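Local coordinates for sulfur oxidation protein soxB (Thermus thermophilus, PDB 2WDD) that hydrolyses a sulfur-sulfur bond, probably that of a cysteine S-thiosulfonate, in the Sox sulfur oxidation pathway, and carries manganese at its metal site, at residues A[414-418]-A[419-423]; A[332-336]-A[337-341]; A[509-512]-A[513-516]. All blocks are in the same frame, centred on the assembly; numbering follows the deposited sequence.

Contact 1: A[414-418]-A[419-423]. With TBU (tertiary-butyl alcohol), chain D.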
ATOM      1  N   GLN A 414      14.384  16.193   9.690  1.00 14.05           N
ATOM      2  CA  GLN A 414      14.293  14.889  10.331  1.00 12.95           C
ATOM      3  C   GLN A 414      15.439  13.960   9.937  1.00 15.34           C
ATOM      4  O   GLN A 414      15.891  13.970   8.795  1.00 14.21           O
ATOM      5  CB  GLN A 414      12.931  14.230  10.041  1.00 13.45           C
ATOM      6  CG  GLN A 414      12.753  12.883  10.723  1.00 14.13           C
ATOM      7  CD  GLN A 414      11.380  12.252  10.503  1.00 14.97           C
ATOM      8  OE1 GLN A 414      10.602  12.686   9.649  1.00 13.94           O
ATOM      9  NE2 GLN A 414      11.090  11.208  11.265  1.00 12.14           N
ATOM     10  N   ALA A 415      15.913  13.172  10.894  1.00 13.24           N
ATOM     11  CA  ALA A 415      16.984  12.227  10.627  1.00 13.38           C
ATOM     12  C   ALA A 415      16.429  10.970   9.965  1.00 14.82           C
ATOM     13  O   ALA A 415      15.376  10.459  10.365  1.00 14.90           O
ATOM     14  CB  ALA A 415      17.705  11.861  11.931  1.00 14.39           C
ATOM     15  N   ILE A 416      17.147  10.484   8.955  1.00 13.10           N
ATOM     16  CA  ILE A 416      16.821   9.229   8.278  1.00 12.48           C
ATOM     17  C   ILE A 416      17.512   8.119   9.066  1.00 17.02           C
ATOM     18  O   ILE A 416      18.712   8.203   9.341  1.00 15.67           O
ATOM     19  CB  ILE A 416      17.320   9.215   6.824  1.00 14.12           C
ATOM     20  CG1 ILE A 416      16.755  10.396   6.035  1.00 13.70           C
ATOM     21  CG2 ILE A 416      16.981   7.879   6.149  1.00 14.51           C
ATOM     22  CD1 ILE A 416      17.457  10.640   4.709  1.00 16.72           C
ATOM     23  N   THR A 417      16.761   7.075   9.395  1.00 13.69           N
ATOM     24  CA  THR A 417      17.287   5.959  10.179  1.00 13.38           C
ATOM     25  C   THR A 417      17.188   4.657   9.406  1.00 15.94           C
ATOM     26  O   THR A 417      16.560   4.594   8.341  1.00 14.84           O
ATOM     27  CB  THR A 417      16.506   5.814  11.491  1.00 18.33           C
ATOM     28  OG1 THR A 417      15.179   5.357  11.188  1.00 15.86           O
ATOM     29  CG2 THR A 417      16.431   7.149  12.229  1.00 17.72           C
ATOM     30  N   TRP A 418      17.805   3.610   9.943  1.00 13.75           N
ATOM     31  CA  TRP A 418      17.717   2.305   9.307  1.00 13.71           C
ATOM     32  C   TRP A 418      16.253   1.873   9.248  1.00 15.01           C
ATOM     33  O   TRP A 418      15.821   1.264   8.271  1.00 13.30           O
ATOM     34  CB  TRP A 418      18.541   1.268  10.069  1.00 13.37           C
ATOM     35  CG  TRP A 418      19.897   1.062   9.488  1.00 14.61           C
ATOM     36  CD1 TRP A 418      21.085   1.522   9.983  1.00 17.74           C
ATOM     37  CD2 TRP A 418      20.208   0.329   8.304  1.00 14.42           C
ATOM     38  NE1 TRP A 418      22.116   1.127   9.168  1.00 16.85           N
ATOM     39  CE2 TRP A 418      21.608   0.383   8.132  1.00 18.17           C
ATOM     40  CE3 TRP A 418      19.438  -0.361   7.362  1.00 15.57           C
ATOM     41  CZ2 TRP A 418      22.253  -0.235   7.063  1.00 17.26           C
ATOM     42  CZ3 TRP A 418      20.077  -0.990   6.315  1.00 16.65           C
ATOM     43  CH2 TRP A 418      21.474  -0.922   6.171  1.00 17.17           C
ATOM     44  N   ASP A 419      15.492   2.187  10.289  1.00 11.52           N
ATOM     45  CA  ASP A 419      14.075   1.812  10.296  1.00 10.61           C
ATOM     46  C   ASP A 419      13.363   2.427   9.092  1.00 13.25           C
ATOM     47  O   ASP A 419      12.539   1.771   8.460  1.00 13.07           O
ATOM     48  CB  ASP A 419      13.387   2.163  11.617  1.00 12.62           C
ATOM     49  CG  ASP A 419      12.146   1.302  11.875  1.00 15.63           C
ATOM     50  OD1 ASP A 419      12.229   0.068  11.709  1.00 16.22           O
ATOM     51  OD2 ASP A 419      11.067   1.868  12.157  1.00 17.74           O
ATOM     52  N   HIS A 420      13.733   3.656   8.732  1.00 10.94           N
ATOM     53  CA  HIS A 420      13.158   4.287   7.543  1.00  9.75           C
ATOM     54  C   HIS A 420      13.625   3.556   6.287  1.00 13.44           C
ATOM     55  O   HIS A 420      12.847   3.336   5.361  1.00 11.96           O
ATOM     56  CB  HIS A 420      13.567   5.758   7.425  1.00 10.58           C
ATOM     57  CG  HIS A 420      13.045   6.634   8.522  1.00 13.31           C
ATOM     58  ND1 HIS A 420      13.857   7.515   9.203  1.00 15.36           N
ATOM     59  CD2 HIS A 420      11.792   6.828   9.002  1.00 14.93           C
ATOM     60  CE1 HIS A 420      13.133   8.200  10.069  1.00 14.76           C
ATOM     61  NE2 HIS A 420      11.878   7.795   9.978  1.00 14.77           N
ATOM     62  N   LEU A 421      14.913   3.221   6.219  1.00 10.40           N
ATOM     63  CA  LEU A 421      15.409   2.534   5.032  1.00 10.51           C
ATOM     64  C   LEU A 421      14.621   1.239   4.820  1.00 11.90           C
ATOM     65  O   LEU A 421      14.292   0.889   3.687  1.00 10.49           O
ATOM     66  CB  LEU A 421      16.902   2.226   5.144  1.00 10.20           C
ATOM     67  CG  LEU A 421      17.860   3.416   5.205  1.00 12.86           C
ATOM     68  CD1 LEU A 421      19.310   2.914   5.079  1.00 12.80           C
ATOM     69  CD2 LEU A 421      17.524   4.430   4.127  1.00 12.06           C
ATOM     70  N   TYR A 422      14.330   0.518   5.900  1.00 10.38           N
ATOM     71  CA  TYR A 422      13.562  -0.720   5.784  1.00  9.83           C
ATOM     72  C   TYR A 422      12.103  -0.427   5.419  1.00 12.21           C
ATOM     73  O   TYR A 422      11.490  -1.178   4.662  1.00 10.72           O
ATOM     74  CB  TYR A 422      13.624  -1.536   7.071  1.00 10.80           C
ATOM     75  CG  TYR A 422      15.005  -2.056   7.439  1.00 11.84           C
ATOM     76  CD1 TYR A 422      15.829  -2.645   6.491  1.00 13.56           C
ATOM     77  CD2 TYR A 422      15.465  -1.969   8.751  1.00 12.42           C
ATOM     78  CE1 TYR A 422      17.099  -3.108   6.835  1.00 14.40           C
ATOM     79  CE2 TYR A 422      16.727  -2.438   9.105  1.00 13.31           C
ATOM     80  CZ  TYR A 422      17.529  -3.006   8.144  1.00 17.73           C
ATOM     81  OH  TYR A 422      18.774  -3.474   8.497  1.00 18.56           O
ATOM     82  N   ALA A 423      11.562   0.687   5.904  1.00  9.72           N
ATOM     83  CA  ALA A 423      10.197   1.076   5.525  1.00  9.10           C
ATOM     84  C   ALA A 423      10.097   1.382   4.023  1.00 11.61           C
ATOM     85  O   ALA A 423       9.057   1.173   3.406  1.00 10.03           O
ATOM     86  CB  ALA A 423       9.744   2.289   6.320  1.00 10.28           C
TER
HETATM   87  O   TBU D1576      17.787  -6.880   7.420  1.00 36.77           O
HETATM   88  C   TBU D1576      18.300  -8.121   7.905  1.00 35.97           C
HETATM   89  C1  TBU D1576      19.595  -7.899   8.661  1.00 35.55           C
HETATM   90  C2  TBU D1576      17.266  -8.744   8.843  1.00 35.76           C
HETATM   91  C3  TBU D1576      18.587  -9.050   6.724  1.00 36.37           C
HETATM   92  O   HOH W   1       9.473   8.848  11.140  1.00 14.25           O
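Thr-417 sets OG1 between its own backbone N and carbonyl carbon (chi1 69°), while His-420 turns its imidazole back beside its backbone N (chi1 -65°); together these torsions close a capping box at the start of helix 418-425. His-420 ND1 accepts from Thr-417 N at 2.9 Å, the donor lying 18° out of the ring plane, and Thr-417 OG1, over one ring face, receives a weak bond from His-420 N at 3.3 Å. At the ring edge, His-420 CE1 comes 3.2 Å from Ala-415 O. A water accepts from Gln-414 NE2 and lies 2.9 Å from His-420 NE2, in the ring plane; Gln-414 OE1 is held by Leu-411 N. One residue on, Leu-421 CD1 rides over a face of the six-membered ring of Trp-418, 4.2 Å from its centroid. The Tyr-422 ring meets Trp-418 obliquely, with Tyr-422 CZ 3.4 Å from Trp-418 CE3. Tyr-422 OH is hydrogen-bonded to His-359 and lies 3.7 Å from O of the bound tertiary-butyl alcohol. Because ND1 accepts a backbone N-H, His-420 is likely to be a neutral imidazole, the side-chain acceptor of a box whose N-cap is Thr-417.

Contact 2: A[332-336]-A[337-341]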
ATOM      1  N   LEU A 332     -11.079   7.038  11.170  1.00 11.68           N
ATOM      2  CA  LEU A 332     -10.536   7.497  12.453  1.00 11.21           C
ATOM      3  C   LEU A 332      -9.018   7.661  12.378  1.00 13.76           C
ATOM      4  O   LEU A 332      -8.283   6.686  12.241  1.00 13.53           O
ATOM      5  CB  LEU A 332     -10.899   6.524  13.570  1.00 11.68           C
ATOM      6  CG  LEU A 332     -12.381   6.173  13.670  1.00 15.63           C
ATOM      7  CD1 LEU A 332     -12.598   5.123  14.752  1.00 15.91           C
ATOM      8  CD2 LEU A 332     -13.210   7.432  13.952  1.00 17.32           C
ATOM      9  N   PRO A 333      -8.530   8.905  12.461  1.00 11.89           N
ATOM     10  CA  PRO A 333      -7.076   9.083  12.382  1.00 11.25           C
ATOM     11  C   PRO A 333      -6.326   8.435  13.552  1.00 14.49           C
ATOM     12  O   PRO A 333      -6.704   8.589  14.717  1.00 14.06           O
ATOM     13  CB  PRO A 333      -6.899  10.614  12.402  1.00 13.47           C
ATOM     14  CG  PRO A 333      -8.272  11.174  12.058  1.00 16.84           C
ATOM     15  CD  PRO A 333      -9.240  10.182  12.636  1.00 13.49           C
ATOM     16  N   VAL A 334      -5.278   7.679  13.238  1.00 11.33           N
ATOM     17  CA  VAL A 334      -4.433   7.082  14.276  1.00 10.46           C
ATOM     18  C   VAL A 334      -3.334   8.096  14.597  1.00 14.63           C
ATOM     19  O   VAL A 334      -2.298   8.154  13.921  1.00 11.96           O
ATOM     20  CB  VAL A 334      -3.839   5.732  13.825  1.00 12.56           C
ATOM     21  CG1 VAL A 334      -2.973   5.140  14.934  1.00 12.91           C
ATOM     22  CG2 VAL A 334      -4.940   4.763  13.464  1.00 12.42           C
ATOM     23  N   LEU A 335      -3.590   8.958  15.582  1.00 14.03           N
ATOM     24  CA  LEU A 335      -2.632   9.993  15.945  1.00 13.93           C
ATOM     25  C   LEU A 335      -2.051   9.679  17.312  1.00 18.52           C
ATOM     26  O   LEU A 335      -2.729   9.811  18.325  1.00 16.79           O
ATOM     27  CB  LEU A 335      -3.301  11.367  15.951  1.00 14.00           C
ATOM     28  CG  LEU A 335      -3.796  11.883  14.590  1.00 18.15           C
ATOM     29  CD1 LEU A 335      -4.764  13.031  14.788  1.00 18.33           C
ATOM     30  CD2 LEU A 335      -2.621  12.328  13.726  1.00 20.71           C
ATOM     31  N   ALA A 336      -0.807   9.215  17.323  1.00 17.69           N
ATOM     32  CA  ALA A 336      -0.142   8.820  18.561  1.00 18.50           C
ATOM     33  C   ALA A 336      -0.128   9.886  19.651  1.00 21.29           C
ATOM     34  O   ALA A 336      -0.150   9.558  20.839  1.00 21.85           O
ATOM     35  CB  ALA A 336       1.272   8.324  18.282  1.00 19.74           C
ATOM     36  N   GLU A 337      -0.078  11.157  19.262  1.00 15.90           N
ATOM     37  CA  GLU A 337      -0.085  12.232  20.258  1.00 15.00           C
ATOM     38  C   GLU A 337      -1.471  12.460  20.851  1.00 19.43           C
ATOM     39  O   GLU A 337      -1.621  13.223  21.804  1.00 20.73           O
ATOM     40  CB  GLU A 337       0.411  13.549  19.647  1.00 15.59           C
ATOM     41  CG  GLU A 337       1.851  13.522  19.231  1.00 20.19           C
ATOM     42  CD  GLU A 337       2.370  14.888  18.826  1.00 27.22           C
ATOM     43  OE1 GLU A 337       1.655  15.897  19.028  1.00 24.52           O
ATOM     44  OE2 GLU A 337       3.502  14.944  18.313  1.00 21.30           O
ATOM     45  N   HIS A 338      -2.488  11.815  20.291  1.00 15.37           N
ATOM     46  CA  HIS A 338      -3.857  12.060  20.719  1.00 15.12           C
ATOM     47  C   HIS A 338      -4.634  10.833  21.162  1.00 18.27           C
ATOM     48  O   HIS A 338      -5.862  10.856  21.271  1.00 17.60           O
ATOM     49  CB  HIS A 338      -4.577  12.834  19.620  1.00 15.73           C
ATOM     50  CG  HIS A 338      -3.869  14.098  19.250  1.00 18.71           C
ATOM     51  ND1 HIS A 338      -3.957  15.240  20.018  1.00 20.43           N
ATOM     52  CD2 HIS A 338      -2.945  14.359  18.294  1.00 19.35           C
ATOM     53  CE1 HIS A 338      -3.160  16.167  19.519  1.00 19.67           C
ATOM     54  NE2 HIS A 338      -2.533  15.659  18.471  1.00 19.57           N
ATOM     55  N   LEU A 339      -3.893   9.770  21.436  1.00 16.74           N
ATOM     56  CA  LEU A 339      -4.467   8.515  21.879  1.00 17.07           C
ATOM     57  C   LEU A 339      -3.716   8.019  23.100  1.00 21.90           C
ATOM     58  O   LEU A 339      -2.533   8.313  23.283  1.00 20.97           O
ATOM     59  CB  LEU A 339      -4.354   7.472  20.766  1.00 17.05           C
ATOM     60  CG  LEU A 339      -5.295   7.682  19.587  1.00 20.35           C
ATOM     61  CD1 LEU A 339      -4.845   6.834  18.393  1.00 19.34           C
ATOM     62  CD2 LEU A 339      -6.728   7.353  19.987  1.00 22.37           C
ATOM     63  N   PRO A 340      -4.393   7.231  23.941  1.00 20.12           N
ATOM     64  CA  PRO A 340      -3.724   6.665  25.114  1.00 20.79           C
ATOM     65  C   PRO A 340      -2.785   5.556  24.660  1.00 25.42           C
ATOM     66  O   PRO A 340      -2.864   5.089  23.517  1.00 24.68           O
ATOM     67  CB  PRO A 340      -4.879   6.068  25.924  1.00 22.54           C
ATOM     68  CG  PRO A 340      -5.973   5.855  24.943  1.00 26.27           C
ATOM     69  CD  PRO A 340      -5.840   6.964  23.941  1.00 21.95           C
ATOM     70  N   LYS A 341      -1.895   5.130  25.547  1.00 22.51           N
ATOM     71  CA  LYS A 341      -0.952   4.081  25.202  0.50 21.91           C
ATOM     72  C   LYS A 341      -1.566   2.700  25.351  1.00 25.99           C
ATOM     73  O   LYS A 341      -2.420   2.478  26.208  1.00 26.93           O
ATOM     74  CB  LYS A 341       0.283   4.163  26.107  0.50 23.53           C
ATOM     75  CG  LYS A 341       0.984   5.507  26.094  0.50 31.74           C
ATOM     76  CD  LYS A 341       2.067   5.542  25.036  0.50 38.92           C
ATOM     77  CE  LYS A 341       3.345   6.158  25.575  0.50 47.87           C
ATOM     78  NZ  LYS A 341       4.461   6.049  24.596  0.50 55.72           N
TER
HETATM   79  O   HOH W   2       0.068   7.283  22.037  1.00 37.07           O
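A type I beta turn, running from Leu-335 to His-338, takes the chain out of strand 323-333 and illustrates how an edge strand can end in a compact bend. His-338 N donates to Leu-335 O at 2.8 Å, and the donor stands 49° above the carbonyl plane. Ala-336 and Glu-337 occupy the two central positions, both with helix-like backbone angles. The first and last residues also touch through their side chains. His-338 carries its ring beside its own backbone N (chi1 -55°), which brings the edge of the imidazole to Leu-335: CD2 of His-338 lies 3.8 Å from CB of Leu-335, in the ring plane, and CD1 of the same leucine approaches that ring carbon more loosely. Leu-339 then folds back across the bend. Its CD1 sits 3.7 Å from Leu-335 O and reaches Val-334 CG1 at 4.3 Å, so the carbonyl that closes the turn is flanked by aliphatic carbon as well as by its amide donor. A water adds a second tie, donating to Ala-336 O at 2.6 Å and to Leu-339 O at 3.1 Å, and thereby links the turn to the residue that follows it. Leu-335 and His-338 both touch a bound tertiary-butyl alcohol, although the turn is remote from the metal site. Before the bend, Val-334 pairs through its backbone with Gly-102 and Lys-310 and packs on Ala-106 and Leu-110 of helix 104-120. Leu-335 leans on Tyr-84 of helix 81-86, and Tyr-21 bonds to Pro-333 O and touches Leu-339, so the end of this outermost sheet strand and its turn are held against two helices before the chain continues toward helix 343-353.

Contact 3: A[509-512]-A[513-516]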
ATOM      1  N   GLY A 509      12.220  -5.471  -8.474  1.00 12.08           N
ATOM      2  CA  GLY A 509      11.425  -5.933  -9.593  1.00 12.07           C
ATOM      3  C   GLY A 509      12.123  -6.986 -10.431  1.00 14.78           C
ATOM      4  O   GLY A 509      12.923  -7.770  -9.915  1.00 15.12           O
ATOM      5  N   ARG A 510      11.816  -6.995 -11.722  1.00 13.08           N
ATOM      6  CA  ARG A 510      12.348  -7.988 -12.653  1.00 12.80           C
ATOM      7  C   ARG A 510      13.043  -7.396 -13.866  1.00 15.84           C
ATOM      8  O   ARG A 510      13.342  -8.114 -14.819  1.00 14.97           O
ATOM      9  CB  ARG A 510      11.196  -8.839 -13.190  1.00 14.22           C
ATOM     10  CG  ARG A 510      10.596  -9.750 -12.174  1.00 16.91           C
ATOM     11  CD  ARG A 510       9.371 -10.430 -12.746  1.00 17.65           C
ATOM     12  NE  ARG A 510       8.805 -11.326 -11.766  1.00 19.34           N
ATOM     13  CZ  ARG A 510       7.881 -12.235 -12.037  1.00 24.80           C
ATOM     14  NH1 ARG A 510       7.421 -12.372 -13.275  1.00 15.52           N
ATOM     15  NH2 ARG A 510       7.440 -13.015 -11.064  1.00 16.91           N
ATOM     16  N   LEU A 511      13.233  -6.085 -13.883  1.00 12.75           N
ATOM     17  CA  LEU A 511      13.828  -5.462 -15.050  1.00 12.15           C
ATOM     18  C   LEU A 511      15.161  -6.092 -15.466  1.00 13.08           C
ATOM     19  O   LEU A 511      15.444  -6.257 -16.658  1.00 13.48           O
ATOM     20  CB  LEU A 511      13.988  -3.962 -14.818  1.00 11.99           C
ATOM     21  CG  LEU A 511      14.486  -3.167 -16.024  1.00 16.59           C
ATOM     22  CD1 LEU A 511      13.615  -3.448 -17.254  1.00 17.07           C
ATOM     23  CD2 LEU A 511      14.486  -1.670 -15.675  1.00 17.43           C
ATOM     24  N   GLN A 512      15.953  -6.492 -14.479  1.00 10.65           N
ATOM     25  CA  GLN A 512      17.257  -7.084 -14.761  1.00 10.54           C
ATOM     26  C   GLN A 512      17.171  -8.315 -15.673  1.00 15.09           C
ATOM     27  O   GLN A 512      18.148  -8.659 -16.345  1.00 14.18           O
ATOM     28  CB  GLN A 512      18.010  -7.398 -13.460  1.00 11.40           C
ATOM     29  CG  GLN A 512      17.372  -8.466 -12.571  1.00 12.84           C
ATOM     30  CD  GLN A 512      16.231  -7.933 -11.708  1.00 18.53           C
ATOM     31  OE1 GLN A 512      15.953  -6.733 -11.685  1.00 13.60           O
ATOM     32  NE2 GLN A 512      15.557  -8.836 -11.000  1.00 17.53           N
ATOM     33  N   ARG A 513      16.012  -8.971 -15.699  1.00 12.17           N
ATOM     34  CA  ARG A 513      15.856 -10.173 -16.519  1.00 12.88           C
ATOM     35  C   ARG A 513      16.023  -9.948 -18.019  1.00 16.28           C
ATOM     36  O   ARG A 513      16.342 -10.887 -18.752  1.00 17.53           O
ATOM     37  CB  ARG A 513      14.532 -10.875 -16.223  1.00 13.37           C
ATOM     38  CG  ARG A 513      14.434 -11.398 -14.807  1.00 16.41           C
ATOM     39  CD  ARG A 513      13.136 -12.166 -14.606  1.00 17.27           C
ATOM     40  NE  ARG A 513      12.938 -12.524 -13.208  1.00 18.18           N
ATOM     41  CZ  ARG A 513      11.894 -13.221 -12.771  1.00 28.21           C
ATOM     42  NH1 ARG A 513      10.972 -13.621 -13.633  1.00 18.16           N
ATOM     43  NH2 ARG A 513      11.763 -13.502 -11.482  1.00 19.34           N
ATOM     44  N   VAL A 514      15.774  -8.732 -18.492  1.00 12.30           N
ATOM     45  CA  VAL A 514      15.930  -8.457 -19.922  1.00 12.01           C
ATOM     46  C   VAL A 514      17.221  -7.688 -20.217  1.00 15.87           C
ATOM     47  O   VAL A 514      17.434  -7.229 -21.336  1.00 15.78           O
ATOM     48  CB  VAL A 514      14.694  -7.751 -20.529  1.00 15.48           C
ATOM     49  CG1 VAL A 514      13.445  -8.595 -20.312  1.00 15.44           C
ATOM     50  CG2 VAL A 514      14.521  -6.338 -19.956  1.00 15.18           C
ATOM     51  N   GLY A 515      18.077  -7.544 -19.211  1.00 13.98           N
ATOM     52  CA  GLY A 515      19.328  -6.832 -19.399  1.00 13.64           C
ATOM     53  C   GLY A 515      20.541  -7.742 -19.472  1.00 17.02           C
ATOM     54  O   GLY A 515      20.426  -8.966 -19.369  1.00 17.20           O
ATOM     55  N   GLU A 516      21.704  -7.129 -19.677  1.00 14.69           N
ATOM     56  CA  GLU A 516      22.975  -7.849 -19.712  1.00 14.97           C
ATOM     57  C   GLU A 516      23.767  -7.426 -18.480  1.00 16.74           C
ATOM     58  O   GLU A 516      24.197  -6.278 -18.370  1.00 15.19           O
ATOM     59  CB  GLU A 516      23.750  -7.503 -20.980  1.00 16.64           C
ATOM     60  CG  GLU A 516      23.091  -7.995 -22.255  1.00 29.58           C
ATOM     61  CD  GLU A 516      23.947  -7.748 -23.481  1.00 57.33           C
ATOM     62  OE1 GLU A 516      25.158  -7.488 -23.320  1.00 58.78           O
ATOM     63  OE2 GLU A 516      23.405  -7.792 -24.606  1.00 52.44           O
TER
HETATM   64  O   HOH W   3      15.428 -12.024 -11.290  1.00 34.78           O
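Arg-510 to Gly-515 wind through a short 3-10 segment in which three successive carbonyls each take the amide three residues ahead. Arg-513 N donates to Arg-510 O at 2.9 Å, Val-514 N to Leu-511 O at 3.1 Å, and Gly-515 N to Gln-512 O at 3.1 Å. All three donors stand above the carbonyl planes, the last by 67°, so none of these bonds lies on a lone pair. The two arginines, three residues apart, extend and cross at a slant, their guanidinium planes only 17° apart and overlapping with an offset: Arg-513 NH1 lies over a face of the Arg-510 group, 3.7 Å from NE of Arg-510, while Arg-510 CG sits over the centre of the Arg-513 group. The closeness of like charges is probably eased by Glu-228, which forms a salt bridge with Arg-513 NH1; Arg-510 NH2 donates to the carbonyls of His-226 and Lys-223. Replacing Arg-510 by an alanine would probably leave those two carbonyls without this donor and strip the covering from one face of the Arg-513 guanidinium. In the fold, the coil connects strand 501-507 to strand 516-517, both antiparallel neighbours of strand 431-438, and Leu-511 packs on Phe-435 and Leu-437 of that strand. Gln-512 places CG between its backbone N and carbonyl carbon (chi1 65°) and bends at the next bond, which lets its NE2 donate back to Gly-509 O at 3.0 Å, with the oxygen near the plane of the Gln-512 amide. The same NE2 and Arg-513 NE donate to one water, which lies in the Arg-513 guanidinium plane. Leu-511 CD1 meets Val-514 CG2 at 4.1 Å, the two side chains crossing at about a right angle.

In the fold
The three sites show the same local principle, a short backbone bend closed by hydrogen bonds between residues a few places apart, with side chains packed on it, at different distances from the metal site. Contact 1 comes near it: the side chain of Tyr-422 is about 10 Å from that of His-38, a manganese ligand, and helps line a tertiary-butyl alcohol pocket. In contact 3, the Arg-510 side chain is about 11 Å from that of His-163, another manganese ligand. Contact 2 lies away from the manganese ions. Centres of contacts 1 and 2 are about 22 Å apart, those of 1 and 3 about 27 Å, and those of 2 and 3, on opposite sides of the chain's centre, about 43 Å; none touches another.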